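Local coordinates for protein putative sesquiterpene cyclase (Kitasatospora setae, PDB 4MC3) that catalyses the magnesium-dependent 1,11-cyclization of (2E,6E)-farnesyl diphosphate to (2Z,6E)-hedycaryol, releasing diphosphate, at residues A[14-19]-A[59-64]; A[169-174]-A[236-241]; A[187-192]-A[293-298]; A[217-222]-A[259-264]. All coordinates share one frame; numbering follows the deposited sequence.

Contact 1: residues A[14-19]-A[59-64]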
loop_
_atom_site.group_PDB
_atom_site.type_symbol
_atom_site.label_atom_id
_atom_site.label_comp_id
_atom_site.label_asym_id
_atom_site.label_seq_id
_atom_site.Cartn_x
_atom_site.Cartn_y
_atom_site.Cartn_z
ATOM N N PRO A 14 7.257 -5.785 16.689
ATOM C CA PRO A 14 6.129 -6.549 17.169
ATOM C C PRO A 14 4.994 -6.666 16.149
ATOM O O PRO A 14 4.788 -5.748 15.319
ATOM C CB PRO A 14 5.694 -5.800 18.445
ATOM C CG PRO A 14 6.911 -5.061 18.884
ATOM C CD PRO A 14 7.628 -4.689 17.601
ATOM N N LEU A 15 4.295 -7.794 16.217
ATOM C CA LEU A 15 3.119 -8.030 15.412
ATOM C C LEU A 15 1.922 -7.407 16.121
ATOM O O LEU A 15 1.538 -7.841 17.172
ATOM C CB LEU A 15 2.866 -9.516 15.152
ATOM C CG LEU A 15 1.608 -9.866 14.383
ATOM C CD1 LEU A 15 1.772 -9.353 12.961
ATOM C CD2 LEU A 15 1.352 -11.361 14.358
ATOM N N GLU A 16 1.319 -6.390 15.504
ATOM C CA GLU A 16 0.167 -5.631 16.020
ATOM C C GLU A 16 -1.063 -5.798 15.103
ATOM O O GLU A 16 -0.919 -5.886 13.885
ATOM C CB GLU A 16 0.493 -4.133 16.108
ATOM C CG GLU A 16 1.697 -3.794 16.924
ATOM C CD GLU A 16 2.007 -2.316 16.976
ATOM O OE1 GLU A 16 1.153 -1.441 16.711
ATOM O OE2 GLU A 16 3.116 -2.007 17.396
ATOM N N CYS A 17 -2.246 -5.850 15.684
ATOM C CA CYS A 17 -3.471 -6.025 14.936
ATOM C C CYS A 17 -4.526 -5.146 15.603
ATOM O O CYS A 17 -4.532 -4.944 16.805
ATOM C CB CYS A 17 -3.921 -7.481 14.866
ATOM S SG CYS A 17 -5.162 -7.850 13.591
ATOM N N ASN A 18 -5.404 -4.542 14.802
ATOM C CA ASN A 18 -6.357 -3.639 15.385
ATOM C C ASN A 18 -7.467 -4.346 16.186
ATOM O O ASN A 18 -8.110 -5.248 15.667
ATOM C CB ASN A 18 -7.012 -2.830 14.253
ATOM C CG ASN A 18 -7.673 -1.596 14.770
ATOM O OD1 ASN A 18 -8.610 -1.694 15.557
ATOM N ND2 ASN A 18 -7.168 -0.416 14.400
ATOM N N PRO A 19 -7.699 -3.917 17.451
ATOM C CA PRO A 19 -8.747 -4.533 18.282
ATOM C C PRO A 19 -10.184 -4.300 17.760
ATOM O O PRO A 19 -11.137 -4.989 18.199
ATOM C CB PRO A 19 -8.557 -3.824 19.621
ATOM C CG PRO A 19 -7.802 -2.594 19.374
ATOM C CD PRO A 19 -6.984 -2.815 18.153
ATOM N N VAL A 59 -2.815 -3.271 8.528
ATOM C CA VAL A 59 -2.279 -2.009 8.009
ATOM C C VAL A 59 -2.313 -0.865 9.022
ATOM O O VAL A 59 -1.383 -0.075 9.136
ATOM C CB VAL A 59 -3.009 -1.564 6.689
ATOM C CG1 VAL A 59 -2.470 -0.212 6.254
ATOM C CG2 VAL A 59 -2.838 -2.610 5.596
ATOM N N TRP A 60 -3.451 -0.765 9.740
ATOM C CA TRP A 60 -3.729 0.284 10.683
ATOM C C TRP A 60 -4.003 -0.266 12.065
ATOM O O TRP A 60 -5.072 -0.011 12.627
ATOM C CB TRP A 60 -4.911 1.177 10.231
ATOM C CG TRP A 60 -4.738 1.757 8.868
ATOM C CD1 TRP A 60 -3.910 2.780 8.495
ATOM C CD2 TRP A 60 -5.449 1.374 7.696
ATOM N NE1 TRP A 60 -4.035 3.017 7.139
ATOM C CE2 TRP A 60 -4.968 2.158 6.630
ATOM C CE3 TRP A 60 -6.428 0.400 7.425
ATOM C CZ2 TRP A 60 -5.483 2.037 5.357
ATOM C CZ3 TRP A 60 -6.902 0.256 6.157
ATOM C CH2 TRP A 60 -6.417 1.068 5.117
ATOM N N PRO A 61 -3.021 -0.983 12.661
ATOM C CA PRO A 61 -3.283 -1.593 13.982
ATOM C C PRO A 61 -3.596 -0.650 15.102
ATOM O O PRO A 61 -4.247 -1.053 16.065
ATOM C CB PRO A 61 -1.996 -2.392 14.266
ATOM C CG PRO A 61 -0.936 -1.655 13.445
ATOM C CD PRO A 61 -1.689 -1.307 12.162
ATOM N N ARG A 62 -3.148 0.611 14.995
ATOM C CA ARG A 62 -3.318 1.605 16.030
ATOM C C ARG A 62 -4.506 2.548 15.806
ATOM O O ARG A 62 -4.715 3.485 16.584
ATOM C CB ARG A 62 -2.035 2.430 16.167
ATOM C CG ARG A 62 -0.885 1.476 16.559
ATOM C CD ARG A 62 0.445 2.217 16.597
ATOM N NE ARG A 62 1.533 1.300 16.958
ATOM C CZ ARG A 62 2.728 1.685 17.437
ATOM N NH1 ARG A 62 2.972 2.968 17.596
ATOM N NH2 ARG A 62 3.648 0.791 17.786
ATOM N N ALA A 63 -5.210 2.367 14.696
ATOM C CA ALA A 63 -6.286 3.278 14.402
ATOM C C ALA A 63 -7.483 3.142 15.330
ATOM O O ALA A 63 -7.798 2.049 15.801
ATOM C CB ALA A 63 -6.747 3.001 12.991
ATOM N N ASP A 64 -8.183 4.239 15.532
ATOM C CA ASP A 64 -9.511 4.213 16.099
ATOM C C ASP A 64 -10.506 3.553 15.122
ATOM O O ASP A 64 -10.206 3.341 13.945
ATOM C CB ASP A 64 -9.902 5.667 16.376
ATOM C CG ASP A 64 -9.936 6.492 15.106
ATOM O OD1 ASP A 64 -8.872 6.913 14.599
ATOM O OD2 ASP A 64 -11.048 6.709 14.612
#
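E16 and R62 reach each other because both start with CG anti to their own carbonyl carbon (chi1 -56° and -61°) and then run out extended, one from each loop. The carboxylate and the guanidinium meet edge to edge in nearly one plane, only 4° apart. R62 grips side-on: NE donates to E16 OE1 at 2.8 Å and NH2 to E16 OE2 at 2.9 Å, both almost straight and both on the syn lone pairs of the oxygens. That two-point grip fixes the rotation of both flat ends, while the remaining nitrogen, NH1, makes a salt bridge to D294. Higher up the same glutamate, E16 CB rests on the proline ring, 3.6 Å from P61 CB. An alanine at E16 could keep that apolar touch, but R62 would probably lose both bonds to its carboxylate partner, leaving the guanidinium freer to turn.

N18 bonds to backbone carbonyls instead. N18 ND2 gives one hydrogen to W60 O, 2.8 Å away and in the carbonyl plane, and the other to A63 O at 2.9 Å, tilted off that carbonyl's plane; OD1 accepts from the backbone N of H20. Since W60 O also receives A63 N, it is bonded twice. N18 CA adds a C-H...O contact of 3.4 Å to P61 O. The asparagine thus clasps both ends of a type I beta turn, W60 to A63, which links helix 52-59 to helix 65-84 in this all-helical class I terpene synthase fold.

Contact 2: residues A[169-174]-A[236-241]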
loop_
_atom_site.group_PDB
_atom_site.type_symbol
_atom_site.label_atom_id
_atom_site.label_comp_id
_atom_site.label_asym_id
_atom_site.label_seq_id
_atom_site.Cartn_x
_atom_site.Cartn_y
_atom_site.Cartn_z
ATOM N N ASP A 169 15.313 -2.510 -11.679
ATOM C CA ASP A 169 15.283 -1.200 -11.048
ATOM C C ASP A 169 13.977 -0.454 -11.395
ATOM O O ASP A 169 13.319 0.085 -10.491
ATOM C CB ASP A 169 16.527 -0.331 -11.318
ATOM C CG ASP A 169 16.865 -0.147 -12.787
ATOM O OD1 ASP A 169 16.180 -0.623 -13.706
ATOM O OD2 ASP A 169 17.893 0.510 -13.032
ATOM N N ASP A 170 13.583 -0.499 -12.643
ATOM C CA ASP A 170 12.341 0.159 -13.036
ATOM C C ASP A 170 11.153 -0.559 -12.403
ATOM O O ASP A 170 10.137 0.085 -12.010
ATOM C CB ASP A 170 12.173 0.141 -14.551
ATOM C CG ASP A 170 13.165 1.058 -15.266
ATOM O OD1 ASP A 170 13.812 1.912 -14.638
ATOM O OD2 ASP A 170 13.345 0.874 -16.474
ATOM N N TYR A 171 11.206 -1.891 -12.340
ATOM C CA TYR A 171 10.164 -2.670 -11.641
ATOM C C TYR A 171 10.014 -2.187 -10.214
ATOM O O TYR A 171 8.882 -1.927 -9.741
ATOM C CB TYR A 171 10.420 -4.176 -11.707
ATOM C CG TYR A 171 9.505 -4.997 -10.784
ATOM C CD1 TYR A 171 8.182 -5.194 -11.082
ATOM C CD2 TYR A 171 9.975 -5.513 -9.595
ATOM C CE1 TYR A 171 7.370 -5.922 -10.253
ATOM C CE2 TYR A 171 9.175 -6.246 -8.754
ATOM C CZ TYR A 171 7.859 -6.465 -9.096
ATOM O OH TYR A 171 7.018 -7.168 -8.266
ATOM N N LEU A 172 11.118 -2.048 -9.469
ATOM C CA LEU A 172 10.967 -1.648 -8.063
ATOM C C LEU A 172 10.383 -0.230 -7.928
ATOM O O LEU A 172 9.636 0.076 -7.004
ATOM C CB LEU A 172 12.290 -1.748 -7.274
ATOM C CG LEU A 172 12.950 -3.117 -7.200
ATOM C CD1 LEU A 172 14.274 -3.053 -6.413
ATOM C CD2 LEU A 172 12.010 -4.095 -6.550
ATOM N N ASP A 173 10.720 0.633 -8.862
ATOM C CA ASP A 173 10.241 2.009 -8.839
ATOM C C ASP A 173 8.720 2.012 -8.943
ATOM O O ASP A 173 8.077 2.856 -8.284
ATOM C CB ASP A 173 10.804 2.798 -10.002
ATOM C CG ASP A 173 12.247 3.242 -9.798
ATOM O OD1 ASP A 173 12.765 3.192 -8.662
ATOM O OD2 ASP A 173 12.828 3.786 -10.775
ATOM N N ARG A 174 8.144 1.142 -9.743
ATOM C CA ARG A 174 6.674 1.019 -9.873
ATOM C C ARG A 174 6.035 0.132 -8.798
ATOM O O ARG A 174 4.902 0.432 -8.297
ATOM C CB ARG A 174 6.233 0.642 -11.259
ATOM C CG ARG A 174 6.441 -0.757 -11.641
ATOM C CD ARG A 174 5.792 -0.976 -13.027
ATOM N NE ARG A 174 6.185 -2.281 -13.472
ATOM C CZ ARG A 174 7.338 -2.537 -14.114
ATOM N NH1 ARG A 174 7.629 -3.774 -14.449
ATOM N NH2 ARG A 174 8.190 -1.560 -14.420
ATOM N N HIS A 236 5.577 -9.839 -13.705
ATOM C CA HIS A 236 5.953 -8.642 -12.947
ATOM C C HIS A 236 6.153 -9.040 -11.510
ATOM O O HIS A 236 5.303 -8.788 -10.634
ATOM C CB HIS A 236 4.947 -7.489 -13.113
ATOM C CG HIS A 236 4.908 -6.941 -14.497
ATOM N ND1 HIS A 236 4.177 -7.526 -15.506
ATOM C CD2 HIS A 236 5.557 -5.896 -15.058
ATOM C CE1 HIS A 236 4.360 -6.847 -16.625
ATOM N NE2 HIS A 236 5.188 -5.849 -16.378
ATOM N N ASN A 237 7.333 -9.607 -11.272
ATOM C CA ASN A 237 7.679 -10.270 -10.011
ATOM C C ASN A 237 9.184 -10.268 -9.987
ATOM O O ASN A 237 9.832 -10.685 -10.942
ATOM C CB ASN A 237 7.101 -11.670 -9.986
ATOM C CG ASN A 237 7.342 -12.407 -8.687
ATOM O OD1 ASN A 237 8.469 -12.658 -8.296
ATOM N ND2 ASN A 237 6.241 -12.799 -8.023
ATOM N N ALA A 238 9.749 -9.832 -8.881
ATOM C CA ALA A 238 11.197 -9.686 -8.791
ATOM C C ALA A 238 11.896 -11.038 -8.965
ATOM O O ALA A 238 12.996 -11.105 -9.492
ATOM C CB ALA A 238 11.586 -9.064 -7.459
ATOM N N VAL A 239 11.295 -12.105 -8.460
ATOM C CA VAL A 239 11.894 -13.427 -8.585
ATOM C C VAL A 239 12.065 -13.787 -10.053
ATOM O O VAL A 239 13.151 -14.156 -10.524
ATOM C CB VAL A 239 11.081 -14.491 -7.869
ATOM C CG1 VAL A 239 11.729 -15.860 -8.105
ATOM C CG2 VAL A 239 10.991 -14.212 -6.389
ATOM N N THR A 240 10.980 -13.659 -10.771
ATOM C CA THR A 240 10.951 -13.951 -12.207
ATOM C C THR A 240 11.912 -13.070 -12.987
ATOM O O THR A 240 12.565 -13.532 -13.897
ATOM C CB THR A 240 9.504 -13.789 -12.732
ATOM O OG1 THR A 240 8.677 -14.634 -11.934
ATOM C CG2 THR A 240 9.387 -14.160 -14.187
ATOM N N ILE A 241 11.936 -11.780 -12.666
ATOM C CA ILE A 241 12.772 -10.826 -13.361
ATOM C C ILE A 241 14.249 -11.216 -13.242
ATOM O O ILE A 241 14.996 -11.163 -14.232
ATOM C CB ILE A 241 12.504 -9.403 -12.870
ATOM C CG1 ILE A 241 11.127 -8.930 -13.392
ATOM C CG2 ILE A 241 13.597 -8.458 -13.306
ATOM C CD1 ILE A 241 10.566 -7.699 -12.686
#
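Y171 lies against the start of helix 238-246, and its ring takes part in most of the touches. I241 CD1 sits over one face of the phenol, displaced toward the rim, in a CH-pi contact 3.9 Å from the ring centroid; its closest ring atom is Y171 CG at 3.5 Å. The methyl of A238 meets the outer part of the ring, its CB 3.9 Å from Y171 CE2. With CG anti to the backbone N (chi1 170°), the tyrosine leans off helix 168-178 and carries its hydroxyl as far as H236 and N237, where Y171 OH stands 3.6 Å from N237 CA.

This is the entry to a helix: N237 is the N-cap, its OD1 accepting from V239 N at 2.9 Å within the carbonyl plane, while its ND2 bonds to the carbonyl of D222. The hydroxyl of Y171 and the backbone N of A238 both bond to D222 OD2, and D222 lies in the NSE motif next to N221, which by similarity is a magnesium ligand. Replacing the tyrosine by a phenylalanine would keep the ring over I241 but would probably leave D222 OD2 with one partner fewer just where the new helix begins.

Between the charged and aromatic groups the approach is edge-on. R174 NH1 comes in the plane of the H236 ring toward its CD2, so tightly that the detail is doubtful, the guanidinium and imidazole planes being 77° apart. Y171 CA lies over one face of the guanidinium, toward its rim, and R174 NE is paired with E156 of helix 136-160.

Contact 3: residues A[187-192]-A[293-298]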
loop_
_atom_site.group_PDB
_atom_site.type_symbol
_atom_site.label_atom_id
_atom_site.label_comp_id
_atom_site.label_asym_id
_atom_site.label_seq_id
_atom_site.Cartn_x
_atom_site.Cartn_y
_atom_site.Cartn_z
ATOM N N LEU A 187 -3.448 7.173 4.797
ATOM C CA LEU A 187 -4.648 7.071 5.588
ATOM C C LEU A 187 -4.387 6.908 7.075
ATOM O O LEU A 187 -5.271 7.261 7.897
ATOM C CB LEU A 187 -5.570 5.962 5.049
ATOM C CG LEU A 187 -6.239 6.166 3.673
ATOM C CD1 LEU A 187 -6.800 4.923 3.057
ATOM C CD2 LEU A 187 -7.347 7.255 3.789
ATOM N N ASP A 188 -3.216 6.404 7.457
ATOM C CA ASP A 188 -2.864 6.297 8.863
ATOM C C ASP A 188 -2.813 7.682 9.541
ATOM O O ASP A 188 -3.008 7.789 10.754
ATOM C CB ASP A 188 -1.534 5.594 9.049
ATOM C CG ASP A 188 -1.261 5.162 10.508
ATOM O OD1 ASP A 188 -2.192 4.636 11.144
ATOM O OD2 ASP A 188 -0.116 5.406 10.998
ATOM N N GLU A 189 -2.619 8.756 8.767
ATOM C CA GLU A 189 -2.548 10.081 9.363
ATOM C C GLU A 189 -3.905 10.468 9.995
ATOM O O GLU A 189 -3.930 11.297 10.895
ATOM C CB GLU A 189 -2.110 11.118 8.369
ATOM C CG GLU A 189 -0.730 10.913 7.828
ATOM C CD GLU A 189 -0.189 12.124 7.067
ATOM O OE1 GLU A 189 -0.339 13.273 7.577
ATOM O OE2 GLU A 189 0.388 11.936 5.961
ATOM N N LEU A 190 -5.004 9.876 9.544
ATOM C CA LEU A 190 -6.313 10.200 10.060
ATOM C C LEU A 190 -6.428 9.842 11.553
ATOM O O LEU A 190 -7.246 10.449 12.259
ATOM C CB LEU A 190 -7.387 9.513 9.269
ATOM C CG LEU A 190 -7.847 10.218 7.992
ATOM C CD1 LEU A 190 -6.816 10.466 6.960
ATOM C CD2 LEU A 190 -8.949 9.471 7.292
ATOM N N ARG A 191 -5.628 8.886 12.038
ATOM C CA ARG A 191 -5.723 8.482 13.446
ATOM C C ARG A 191 -4.714 9.158 14.358
ATOM O O ARG A 191 -4.776 8.997 15.592
ATOM C CB ARG A 191 -5.659 6.972 13.615
ATOM C CG ARG A 191 -4.389 6.278 13.221
ATOM C CD ARG A 191 -3.377 6.123 14.327
ATOM N NE ARG A 191 -2.119 5.653 13.785
ATOM C CZ ARG A 191 -0.997 5.523 14.466
ATOM N NH1 ARG A 191 -0.978 5.801 15.777
ATOM N NH2 ARG A 191 0.110 5.178 13.852
ATOM N N LEU A 192 -3.797 9.925 13.792
ATOM C CA LEU A 192 -2.782 10.626 14.560
ATOM C C LEU A 192 -3.476 11.871 15.226
ATOM O O LEU A 192 -4.518 12.295 14.790
ATOM C CB LEU A 192 -1.656 11.082 13.639
ATOM C CG LEU A 192 -0.882 9.975 12.894
ATOM C CD1 LEU A 192 0.127 10.594 11.952
ATOM C CD2 LEU A 192 -0.216 9.019 13.856
ATOM N N VAL A 293 6.719 10.178 14.857
ATOM C CA VAL A 293 7.298 8.928 15.383
ATOM C C VAL A 293 6.298 7.754 15.360
ATOM O O VAL A 293 6.673 6.600 15.043
ATOM C CB VAL A 293 7.836 9.164 16.808
ATOM C CG1 VAL A 293 8.235 7.849 17.480
ATOM C CG2 VAL A 293 9.002 10.113 16.720
ATOM N N ASP A 294 5.044 8.038 15.677
ATOM C CA ASP A 294 3.988 7.030 15.693
ATOM C C ASP A 294 3.743 6.551 14.236
ATOM O O ASP A 294 3.541 5.347 13.999
ATOM C CB ASP A 294 2.715 7.613 16.324
ATOM C CG ASP A 294 1.775 6.577 16.941
ATOM O OD1 ASP A 294 1.069 6.932 17.918
ATOM O OD2 ASP A 294 1.665 5.436 16.479
ATOM N N TYR A 295 3.671 7.489 13.295
ATOM C CA TYR A 295 3.509 7.108 11.880
ATOM C C TYR A 295 4.623 6.176 11.437
ATOM O O TYR A 295 4.372 5.149 10.823
ATOM C CB TYR A 295 3.514 8.363 11.037
ATOM C CG TYR A 295 3.432 8.239 9.550
ATOM C CD1 TYR A 295 2.216 8.275 8.915
ATOM C CD2 TYR A 295 4.555 8.150 8.773
ATOM C CE1 TYR A 295 2.138 8.274 7.531
ATOM C CE2 TYR A 295 4.502 8.074 7.392
ATOM C CZ TYR A 295 3.271 8.135 6.779
ATOM O OH TYR A 295 3.261 8.167 5.407
ATOM N N ALA A 296 5.871 6.502 11.750
ATOM C CA ALA A 296 7.002 5.661 11.354
ATOM C C ALA A 296 7.014 4.293 12.056
ATOM O O ALA A 296 7.353 3.258 11.456
ATOM C CB ALA A 296 8.302 6.382 11.652
ATOM N N ALA A 297 6.588 4.238 13.310
ATOM C CA ALA A 297 6.405 2.941 13.975
ATOM C C ALA A 297 5.358 2.082 13.333
ATOM O O ALA A 297 5.465 0.837 13.315
ATOM C CB ALA A 297 6.087 3.113 15.475
ATOM N N ASN A 298 4.329 2.713 12.770
ATOM C CA ASN A 298 3.288 1.961 12.064
ATOM C C ASN A 298 3.813 1.390 10.737
ATOM O O ASN A 298 3.472 0.270 10.338
ATOM C CB ASN A 298 2.054 2.861 11.795
ATOM C CG ASN A 298 0.908 2.078 11.285
ATOM O OD1 ASN A 298 0.531 2.159 10.075
ATOM N ND2 ASN A 298 0.375 1.278 12.139
HETATM O O HOH W 1 1.676 10.084 4.546
#
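A salt-bridge network of D188, R191 and D294 ties the end of helix 181-188 and the turn after it to the long helix 286-309 of the terpene synthase fold, away from the annotated sites. R191 is its middle member. Its CG stands between the backbone N and the carbonyl carbon (chi1 64°), and a bend at chi2 folds the chain back so that the side of the guanidinium faces D188: R191 NE bonds to D188 OD1 at 2.8 Å and R191 NH2 to D188 OD2 at 2.9 Å. The far end is turned to D294, whose OD2 takes both R191 NH1, at 2.8 Å, and R191 NH2, at 3.1 Å. Both nitrogens come at OD2 from the same face of the carboxylate, well above its plane, with the guanidinium turned 75° against it. R62 NH1 brings a second guanidinium to D294 OD2, so that oxygen is densely paired. L192 CD2 lies over the centre of one face of the R191 guanidinium and also touches D294 CB.

Beside the charged group come apolar touches and one bridging water. L192 CD1 meets Y295 CB at 4.2 Å, and E189 CG lies 3.9 Å from Y295 CE1. E189 is held chiefly by R201, to which its OE2 is salt-bridged. The water joins the two side chains' polar ends, donating to E189 OE2 at 2.7 Å and accepting from Y295 OH at 2.6 Å.

Contact 4: residues A[217-222]-A[259-264]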
loop_
_atom_site.group_PDB
_atom_site.type_symbol
_atom_site.label_atom_id
_atom_site.label_comp_id
_atom_site.label_asym_id
_atom_site.label_seq_id
_atom_site.Cartn_x
_atom_site.Cartn_y
_atom_site.Cartn_z
ATOM N N ILE A 217 7.683 -5.210 1.915
ATOM C CA ILE A 217 6.395 -5.820 1.857
ATOM C C ILE A 217 6.162 -6.399 0.492
ATOM O O ILE A 217 5.648 -7.522 0.345
ATOM C CB ILE A 217 5.326 -4.771 2.276
ATOM C CG1 ILE A 217 5.496 -4.428 3.763
ATOM C CG2 ILE A 217 3.943 -5.229 1.968
ATOM C CD1 ILE A 217 4.769 -3.176 4.215
ATOM N N ALA A 218 6.421 -5.617 -0.553
ATOM C CA ALA A 218 6.173 -6.080 -1.919
ATOM C C ALA A 218 7.037 -7.230 -2.339
ATOM O O ALA A 218 6.539 -8.154 -3.030
ATOM C CB ALA A 218 6.349 -4.964 -2.908
ATOM N N LEU A 219 8.305 -7.215 -1.940
ATOM C CA LEU A 219 9.227 -8.263 -2.341
ATOM C C LEU A 219 8.890 -9.575 -1.608
ATOM O O LEU A 219 8.992 -10.666 -2.194
ATOM C CB LEU A 219 10.664 -7.850 -2.080
ATOM C CG LEU A 219 11.189 -6.784 -3.026
ATOM C CD1 LEU A 219 12.448 -6.158 -2.514
ATOM C CD2 LEU A 219 11.395 -7.335 -4.428
ATOM N N VAL A 220 8.489 -9.462 -0.340
ATOM C CA VAL A 220 8.021 -10.658 0.382
ATOM C C VAL A 220 6.782 -11.196 -0.342
ATOM O O VAL A 220 6.686 -12.414 -0.588
ATOM C CB VAL A 220 7.761 -10.339 1.872
ATOM C CG1 VAL A 220 6.933 -11.441 2.546
ATOM C CG2 VAL A 220 9.084 -10.086 2.542
ATOM N N ASN A 221 5.831 -10.322 -0.688
ATOM C CA ASN A 221 4.644 -10.685 -1.500
ATOM C C ASN A 221 5.066 -11.408 -2.786
ATOM O O ASN A 221 4.495 -12.431 -3.112
ATOM C CB ASN A 221 3.726 -9.480 -1.780
ATOM C CG ASN A 221 2.551 -9.796 -2.703
ATOM O OD1 ASN A 221 2.691 -9.797 -3.929
ATOM N ND2 ASN A 221 1.369 -10.012 -2.121
ATOM N N ASP A 222 6.089 -10.915 -3.474
ATOM C CA ASP A 222 6.531 -11.499 -4.734
ATOM C C ASP A 222 6.979 -12.951 -4.503
ATOM O O ASP A 222 6.678 -13.836 -5.303
ATOM C CB ASP A 222 7.678 -10.698 -5.370
ATOM C CG ASP A 222 7.252 -9.423 -6.038
ATOM O OD1 ASP A 222 6.077 -9.020 -5.991
ATOM O OD2 ASP A 222 8.154 -8.776 -6.649
ATOM N N VAL A 259 18.014 -11.482 -0.257
ATOM C CA VAL A 259 19.087 -10.527 0.055
ATOM C C VAL A 259 18.574 -9.076 -0.105
ATOM O O VAL A 259 18.846 -8.167 0.703
ATOM C CB VAL A 259 20.310 -10.782 -0.835
ATOM C CG1 VAL A 259 21.312 -9.639 -0.747
ATOM C CG2 VAL A 259 20.953 -12.121 -0.470
ATOM N N LEU A 260 17.805 -8.860 -1.151
ATOM C CA LEU A 260 17.165 -7.546 -1.373
ATOM C C LEU A 260 16.222 -7.169 -0.255
ATOM O O LEU A 260 16.171 -6.001 0.145
ATOM C CB LEU A 260 16.396 -7.488 -2.697
ATOM C CG LEU A 260 16.790 -6.555 -3.823
ATOM C CD1 LEU A 260 15.609 -6.452 -4.772
ATOM C CD2 LEU A 260 17.178 -5.180 -3.339
ATOM N N VAL A 261 15.405 -8.125 0.173
ATOM C CA VAL A 261 14.509 -7.914 1.305
ATOM C C VAL A 261 15.276 -7.508 2.568
ATOM O O VAL A 261 14.880 -6.573 3.287
ATOM C CB VAL A 261 13.633 -9.167 1.579
ATOM C CG1 VAL A 261 12.863 -9.084 2.879
ATOM C CG2 VAL A 261 12.649 -9.426 0.450
ATOM N N GLU A 262 16.360 -8.245 2.884
ATOM C CA GLU A 262 17.131 -7.886 4.039
ATOM C C GLU A 262 17.669 -6.476 3.897
ATOM O O GLU A 262 17.671 -5.696 4.856
ATOM C CB GLU A 262 18.247 -8.926 4.303
ATOM C CG GLU A 262 17.708 -10.264 4.808
ATOM C CD GLU A 262 16.698 -10.120 5.970
ATOM O OE1 GLU A 262 17.140 -9.668 7.069
ATOM O OE2 GLU A 262 15.480 -10.471 5.778
ATOM N N ALA A 263 18.127 -6.104 2.706
ATOM C CA ALA A 263 18.541 -4.750 2.444
ATOM C C ALA A 263 17.446 -3.712 2.749
ATOM O O ALA A 263 17.722 -2.625 3.317
ATOM C CB ALA A 263 19.036 -4.613 1.007
ATOM N N GLN A 264 16.214 -4.025 2.348
ATOM C CA GLN A 264 15.127 -3.105 2.656
ATOM C C GLN A 264 14.906 -2.947 4.157
ATOM O O GLN A 264 14.654 -1.818 4.617
ATOM C CB GLN A 264 13.792 -3.459 1.955
ATOM C CG GLN A 264 13.843 -3.626 0.447
ATOM C CD GLN A 264 14.564 -2.480 -0.194
ATOM O OE1 GLN A 264 14.232 -1.306 -0.006
ATOM N NE2 GLN A 264 15.607 -2.808 -0.939
#
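L219 is the main bump here: it juts from segment 217-222 of helix 204-225 toward segment 259-264 of helix 250-282 and settles among L260, V261 and Q264. L219 CB is pressed by the CG2 methyl of V261 at 3.6 Å, while farther out L219 CD1 meets L260 CD1 at 3.9 Å and the CG of Q264 at 4.1 Å. V261, on the facing helix, lodges between L219 and V220: while CG2 lies on L219, the CG1 methyl, set anti to its backbone N (chi1 170°), reaches V220 CG2 at 3.9 Å. The two valines cross at about a right angle. Over these short segments the helices run nearly antiparallel, at 158°, with axes 9.5 Å apart at closest approach.

Q264 offers aliphatic carbon to L219, its chain bent at chi2 so that NE2 turns back in a weak bond to L260 O.

On the L219 helix, 204-225, I217 and N221 line the nerolidol pocket, and N221 and D222 open the NSE motif. No hydrogen bond crosses between the two segments. Methyls and methylenes make every side-chain touch, so the fit probably rests on shape and on the burial of apolar surface, and the polar groups of N221 and D222 are left to partners such as H310 and R175.

In the fold
The four contacts form two touching pairs. Contacts 1 and 3, with centres 11 Å apart, join through R62, whose NH1 lies 3.0 Å from D294 OD2, so the arginines of both contacts share one aspartate. Contacts 2 and 4, their centres also 11 Å apart, share D222 as a common residue, and A238 CB packs on L219 CD2 at 3.5 Å. The centres of contacts 1 and 2 are 29 Å apart on opposite sides of the chain's centre. Bound nerolidol touches I217 and N221 of segment 217-222, and lies about 7 Å from the W60 side chain of contact 1 and about 11 Å from the side chains of Y171 and N298.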